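Local coordinates for protein VESB protease (Vibrio cholerae, PDB 4LK4) that is a secreted serine protease of the trypsin (S1) family that probably cleaves peptide bonds within its protein substrates, at residues 20-25 / 202-207; 313-318 / 344-349. The protein carries 1 engineered substitution. One frame throughout, in Å; residues are numbered along the deposited sequence.

Contact 1: residues 20-25 / 202-207; sequences AEWPSI and PIVVKT
Trp22 lays the CZ3-CH2 corner of its indole across Pro202 and Val204, touching both with carbon alone. Its CZ3 lies 4.0 Å from Pro202 CG, and its CH2 is the same distance, 4.0 Å, from Val204 CG2. The indole meets both neighbours obliquely, and Val204 comes at it from the opposite direction with both methyls, since CG1 stands 4.1 Å from Trp22 CZ3. Ile25 reaches Pro202 from another side, at about a right angle, and packs tightly: CD1 is 3.4 Å from Pro202 CD. Its CG1 is anti to the backbone N (chi1 -165°), which carries the terminal methyl over to the proline ring although the CB itself points past it. A rigid proline suits this place: its CG meets both Trp22 and Ile25, and CD meets Ile25 as well. The contact bridges the two beta-barrel halves of the trypsin fold: Ile25 opens strand 25-30 of the N-terminal barrel, while strand 202-205 belongs to the C-terminal sheet. Pro202 also closes the family's Gly-Asp-Ser-Gly-Gly-Pro signature, which in this construct reads Gly-Asp-Ala-Gly-Gly-Pro, alanine standing where the family has its nucleophilic serine. Trp22 and Ile25 are brought to the same neighbour by a type I turn running from one to the other. Around them, Thr136 and Ala138 of strand 134-139 pack on the indole, and its NE1 makes a weak hydrogen bond to Glu157 OE1. Ser24, inside the turn, hydrogen-bonds through OG to Pro116 O, and Lys206, beyond the strand, forms a salt bridge with Asp159.

Contact 2: residues 313-318 / 344-349; sequences VEVAVD and SRIQLD
Val315 and Ile346 reach toward each other tip to tip, Val315 CG2 coming within 3.7 Å of Ile346 CD1. The two strands run in roughly the same direction, at 31°, yet their axes stay 8.8 Å apart, too far for backbone pairing, so the space between them is filled by side chains. Ile346 covers its share of the gap with an extended chain, CG1 anti to the backbone N (chi1 -174°) and chi2 at 163°, which carries CD1 out to meet Val315 CG2. Ala316, next along, turns its methyl away to the other face of its strand, as the alternation of a beta strand requires, and there meets Ser293; a small side chain fits that close neighbour. Val317 faces inward again and touches two residues at once. Its CG2 slides past Ile346 in the opposite direction, 4.1 Å from CG2 of that isoleucine. Val317 and Leu348 reach toward each other tip to tip, Leu348 CD2 settling 4.1 Å from Val317 CB. All four side chains are buried and purely hydrocarbon, and the three beta-branched ones are at home in extended backbone. Both strands belong to one mixed sheet, which folds over through 262-272 and 248-258 and so brings 310-319 and 338-349 face to face as in a beta sandwich, in keeping with the Ig-like family of this region. On the Val315 side, strand 310-319 lies between 292-297 and 262-272, and Phe292 and Phe268 of these neighbours also pack on Val315. Across the interior, strand 338-349 is paired in parallel with 248-258 on one edge and antiparallel with 324-335 on the other.

How the contacts relate
The two contacts have no strand, sheet or atom in common. Contact 1 comes first along the chain and is complete before contact 2 begins; their centres are 40 Å apart, their nearest atoms about 24 Å, and they lie on opposite sides of the chain's centre. Contact 1 belongs to the trypsin-like part and joins its two barrels, its segments 177 positions apart at their closest ends. Contact 2 is local by comparison, its segments 26 positions apart at their closest ends, and packs the folded-over sheet of the Ig-like part against itself. Each is therefore internal to its own module, consistent with a protease unit and a C-terminal sandwich that each have their own hydrophobic interior.

Contact 1: residues 20-25 / 202-207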
loop_
_atom_site.group_PDB
_atom_site.type_symbol
_atom_site.label_atom_id
_atom_site.label_comp_id
_atom_site.label_asym_id
_atom_site.label_seq_id
_atom_site.Cartn_x
_atom_site.Cartn_y
_atom_site.Cartn_z
ATOM N N ALA A 20 23.251 -7.186 -2.377
ATOM C CA ALA A 20 23.684 -5.906 -2.838
ATOM C C ALA A 20 22.826 -5.440 -4.007
ATOM O O ALA A 20 22.815 -4.239 -4.297
ATOM C CB ALA A 20 25.145 -5.971 -3.248
ATOM N N GLU A 21 22.117 -6.356 -4.673
ATOM C CA GLU A 21 21.229 -5.982 -5.784
ATOM C C GLU A 21 19.837 -5.597 -5.294
ATOM O O GLU A 21 19.004 -5.105 -6.067
ATOM C CB GLU A 21 21.135 -7.103 -6.840
ATOM C CG GLU A 21 22.373 -7.221 -7.751
ATOM C CD GLU A 21 22.490 -8.557 -8.499
ATOM O OE1 GLU A 21 21.482 -9.063 -9.039
ATOM O OE2 GLU A 21 23.608 -9.109 -8.559
ATOM N N TRP A 22 19.577 -5.818 -4.008
ATOM C CA TRP A 22 18.260 -5.536 -3.462
ATOM C C TRP A 22 18.328 -4.776 -2.133
ATOM O O TRP A 22 17.816 -5.234 -1.126
ATOM C CB TRP A 22 17.507 -6.851 -3.295
ATOM C CG TRP A 22 17.258 -7.574 -4.574
ATOM C CD1 TRP A 22 18.016 -8.558 -5.127
ATOM C CD2 TRP A 22 16.137 -7.408 -5.431
ATOM N NE1 TRP A 22 17.445 -9.009 -6.288
ATOM C CE2 TRP A 22 16.294 -8.307 -6.502
ATOM C CE3 TRP A 22 15.026 -6.561 -5.418
ATOM C CZ2 TRP A 22 15.379 -8.383 -7.541
ATOM C CZ3 TRP A 22 14.127 -6.643 -6.435
ATOM C CH2 TRP A 22 14.306 -7.540 -7.486
ATOM N N PRO A 23 18.969 -3.600 -2.133
ATOM C CA PRO A 23 19.067 -2.863 -0.872
ATOM C C PRO A 23 17.740 -2.233 -0.462
ATOM O O PRO A 23 17.549 -1.940 0.730
ATOM C CB PRO A 23 20.146 -1.816 -1.151
ATOM C CG PRO A 23 20.103 -1.598 -2.631
ATOM C CD PRO A 23 19.596 -2.872 -3.255
ATOM N N SER A 24 16.814 -2.086 -1.414
ATOM C CA SER A 24 15.519 -1.470 -1.126
ATOM C C SER A 24 14.385 -2.456 -0.838
ATOM O O SER A 24 13.248 -2.044 -0.662
ATOM C CB SER A 24 15.120 -0.530 -2.277
ATOM O OG SER A 24 15.987 0.608 -2.373
ATOM N N ILE A 25 14.663 -3.753 -0.793
ATOM C CA ILE A 25 13.621 -4.736 -0.472
ATOM C C ILE A 25 13.147 -4.557 0.966
ATOM O O ILE A 25 13.887 -4.072 1.825
ATOM C CB ILE A 25 14.153 -6.166 -0.607
ATOM C CG1 ILE A 25 13.046 -7.205 -0.641
ATOM C CG2 ILE A 25 15.058 -6.507 0.570
ATOM C CD1 ILE A 25 12.145 -7.118 -1.847
ATOM N N PRO A 202 8.266 -6.570 -4.670
ATOM C CA PRO A 202 8.427 -5.886 -5.936
ATOM C C PRO A 202 8.666 -6.805 -7.128
ATOM O O PRO A 202 9.340 -7.819 -7.011
ATOM C CB PRO A 202 9.709 -5.089 -5.711
ATOM C CG PRO A 202 10.521 -5.952 -4.777
ATOM C CD PRO A 202 9.467 -6.463 -3.824
ATOM N N ILE A 203 8.180 -6.393 -8.288
ATOM C CA ILE A 203 8.632 -6.951 -9.555
ATOM C C ILE A 203 9.187 -5.747 -10.313
ATOM O O ILE A 203 8.556 -4.705 -10.378
ATOM C CB ILE A 203 7.479 -7.710 -10.280
ATOM C CG1 ILE A 203 7.902 -8.269 -11.629
ATOM C CG2 ILE A 203 6.248 -6.828 -10.468
ATOM C CD1 ILE A 203 6.829 -9.171 -12.231
ATOM N N VAL A 204 10.384 -5.890 -10.860
ATOM C CA VAL A 204 11.108 -4.785 -11.449
ATOM C C VAL A 204 11.439 -5.110 -12.886
ATOM O O VAL A 204 11.559 -6.274 -13.245
ATOM C CB VAL A 204 12.424 -4.503 -10.669
ATOM C CG1 VAL A 204 12.141 -4.346 -9.184
ATOM C CG2 VAL A 204 13.439 -5.605 -10.856
ATOM N N VAL A 205 11.628 -4.092 -13.712
ATOM C CA VAL A 205 12.059 -4.316 -15.103
ATOM C C VAL A 205 13.495 -4.808 -15.029
ATOM O O VAL A 205 14.346 -4.158 -14.416
ATOM C CB VAL A 205 11.978 -3.030 -15.946
ATOM C CG1 VAL A 205 12.275 -3.314 -17.403
ATOM C CG2 VAL A 205 10.594 -2.404 -15.834
ATOM N N LYS A 206 13.781 -5.957 -15.643
ATOM C CA LYS A 206 15.092 -6.578 -15.504
ATOM C C LYS A 206 16.221 -5.644 -15.950
ATOM O O LYS A 206 17.220 -5.533 -15.238
ATOM C CB LYS A 206 15.140 -7.906 -16.242
ATOM C CG LYS A 206 16.497 -8.591 -16.205
ATOM C CD LYS A 206 16.324 -10.066 -16.517
ATOM C CE LYS A 206 17.661 -10.804 -16.574
ATOM N NZ LYS A 206 18.018 -11.328 -15.216
ATOM N N THR A 207 16.060 -4.971 -17.091
ATOM C CA THR A 207 16.986 -3.902 -17.476
ATOM C C THR A 207 16.492 -2.554 -16.938
ATOM O O THR A 207 15.439 -2.081 -17.349
ATOM C CB THR A 207 17.135 -3.788 -19.017
ATOM O OG1 THR A 207 17.344 -5.086 -19.579
ATOM C CG2 THR A 207 18.320 -2.903 -19.382
#

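Contact 2: residues 313-318 / 344-349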
loop_
_atom_site.group_PDB
_atom_site.type_symbol
_atom_site.label_atom_id
_atom_site.label_comp_id
_atom_site.label_asym_id
_atom_site.label_seq_id
_atom_site.Cartn_x
_atom_site.Cartn_y
_atom_site.Cartn_z
ATOM N N VAL A 313 -10.842 15.556 13.954
ATOM C CA VAL A 313 -12.202 15.748 13.555
ATOM C C VAL A 313 -12.972 14.588 14.138
ATOM O O VAL A 313 -12.479 13.458 14.148
ATOM C CB VAL A 313 -12.275 15.702 12.029
ATOM C CG1 VAL A 313 -13.698 15.470 11.561
ATOM C CG2 VAL A 313 -11.723 16.991 11.442
ATOM N N GLU A 314 -14.176 14.852 14.622
ATOM C CA GLU A 314 -14.988 13.809 15.258
ATOM C C GLU A 314 -16.310 13.693 14.506
ATOM O O GLU A 314 -17.104 14.628 14.480
ATOM C CB GLU A 314 -15.189 14.124 16.731
ATOM C CG GLU A 314 -15.530 12.929 17.612
ATOM C CD GLU A 314 -16.116 13.332 18.982
ATOM O OE1 GLU A 314 -16.389 14.546 19.255
ATOM O OE2 GLU A 314 -16.322 12.414 19.798
ATOM N N VAL A 315 -16.516 12.556 13.849
ATOM C CA VAL A 315 -17.657 12.391 12.966
ATOM C C VAL A 315 -18.601 11.363 13.499
ATOM O O VAL A 315 -18.227 10.537 14.311
ATOM C CB VAL A 315 -17.246 11.989 11.538
ATOM C CG1 VAL A 315 -16.214 12.968 11.014
ATOM C CG2 VAL A 315 -16.729 10.564 11.469
ATOM N N ALA A 316 -19.829 11.424 13.013
ATOM C CA ALA A 316 -20.856 10.517 13.459
ATOM C C ALA A 316 -21.743 10.019 12.331
ATOM O O ALA A 316 -21.851 10.638 11.278
ATOM C CB ALA A 316 -21.698 11.172 14.547
ATOM N N VAL A 317 -22.370 8.878 12.584
ATOM C CA VAL A 317 -23.336 8.286 11.685
ATOM C C VAL A 317 -24.523 7.854 12.516
ATOM O O VAL A 317 -24.375 7.093 13.470
ATOM C CB VAL A 317 -22.768 7.055 10.953
ATOM C CG1 VAL A 317 -23.873 6.335 10.187
ATOM C CG2 VAL A 317 -21.654 7.473 10.013
ATOM N N ASP A 318 -25.695 8.350 12.141
ATOM C CA ASP A 318 -26.951 7.980 12.772
ATOM C C ASP A 318 -27.496 6.839 11.931
ATOM O O ASP A 318 -28.174 7.056 10.927
ATOM C CB ASP A 318 -27.911 9.183 12.798
ATOM C CG ASP A 318 -29.164 8.935 13.632
ATOM O OD1 ASP A 318 -29.145 8.036 14.505
ATOM O OD2 ASP A 318 -30.166 9.661 13.434
ATOM N N SER A 344 -10.443 10.065 4.307
ATOM C CA SER A 344 -10.731 9.090 5.361
ATOM C C SER A 344 -12.075 8.428 5.137
ATOM O O SER A 344 -12.832 8.855 4.282
ATOM C CB SER A 344 -10.746 9.773 6.709
ATOM O OG SER A 344 -9.488 10.345 6.991
ATOM N N ARG A 345 -12.356 7.383 5.911
ATOM C CA ARG A 345 -13.542 6.565 5.725
ATOM C C ARG A 345 -14.049 6.081 7.064
ATOM O O ARG A 345 -13.288 5.667 7.906
ATOM C CB ARG A 345 -13.236 5.353 4.873
ATOM C CG ARG A 345 -14.303 4.263 4.939
ATOM C CD ARG A 345 -14.050 3.135 3.949
ATOM N NE ARG A 345 -14.235 3.623 2.592
ATOM C CZ ARG A 345 -13.829 2.996 1.490
ATOM N NH1 ARG A 345 -13.203 1.806 1.557
ATOM N NH2 ARG A 345 -14.031 3.568 0.300
ATOM N N ILE A 346 -15.349 6.175 7.256
ATOM C CA ILE A 346 -16.003 5.584 8.387
ATOM C C ILE A 346 -16.958 4.551 7.833
ATOM O O ILE A 346 -17.678 4.788 6.873
ATOM C CB ILE A 346 -16.734 6.628 9.240
ATOM C CG1 ILE A 346 -17.276 5.992 10.497
ATOM C CG2 ILE A 346 -17.876 7.299 8.481
ATOM C CD1 ILE A 346 -17.620 7.013 11.540
ATOM N N GLN A 347 -16.951 3.396 8.446
ATOM C CA GLN A 347 -17.667 2.280 7.922
ATOM C C GLN A 347 -18.192 1.452 9.071
ATOM O O GLN A 347 -17.523 1.332 10.103
ATOM C CB GLN A 347 -16.718 1.428 7.091
ATOM C CG GLN A 347 -17.361 0.188 6.503
ATOM C CD GLN A 347 -16.487 -0.478 5.443
ATOM O OE1 GLN A 347 -15.481 0.076 4.989
ATOM N NE2 GLN A 347 -16.877 -1.680 5.051
ATOM N N LEU A 348 -19.364 0.856 8.850
ATOM C CA LEU A 348 -20.030 -0.010 9.815
ATOM C C LEU A 348 -21.155 -0.779 9.141
ATOM O O LEU A 348 -21.532 -0.488 8.007
ATOM C CB LEU A 348 -20.597 0.827 10.959
ATOM C CG LEU A 348 -21.628 1.882 10.559
ATOM C CD1 LEU A 348 -22.990 1.458 11.068
ATOM C CD2 LEU A 348 -21.253 3.221 11.155
ATOM N N ASP A 349 -21.696 -1.763 9.847
ATOM C CA ASP A 349 -22.726 -2.620 9.269
ATOM C C ASP A 349 -23.784 -3.005 10.302
ATOM O O ASP A 349 -23.430 -3.351 11.437
ATOM C CB ASP A 349 -22.081 -3.877 8.679
ATOM C CG ASP A 349 -22.960 -4.553 7.639
ATOM O OD1 ASP A 349 -24.202 -4.577 7.781
ATOM O OD2 ASP A 349 -22.400 -5.066 6.649
#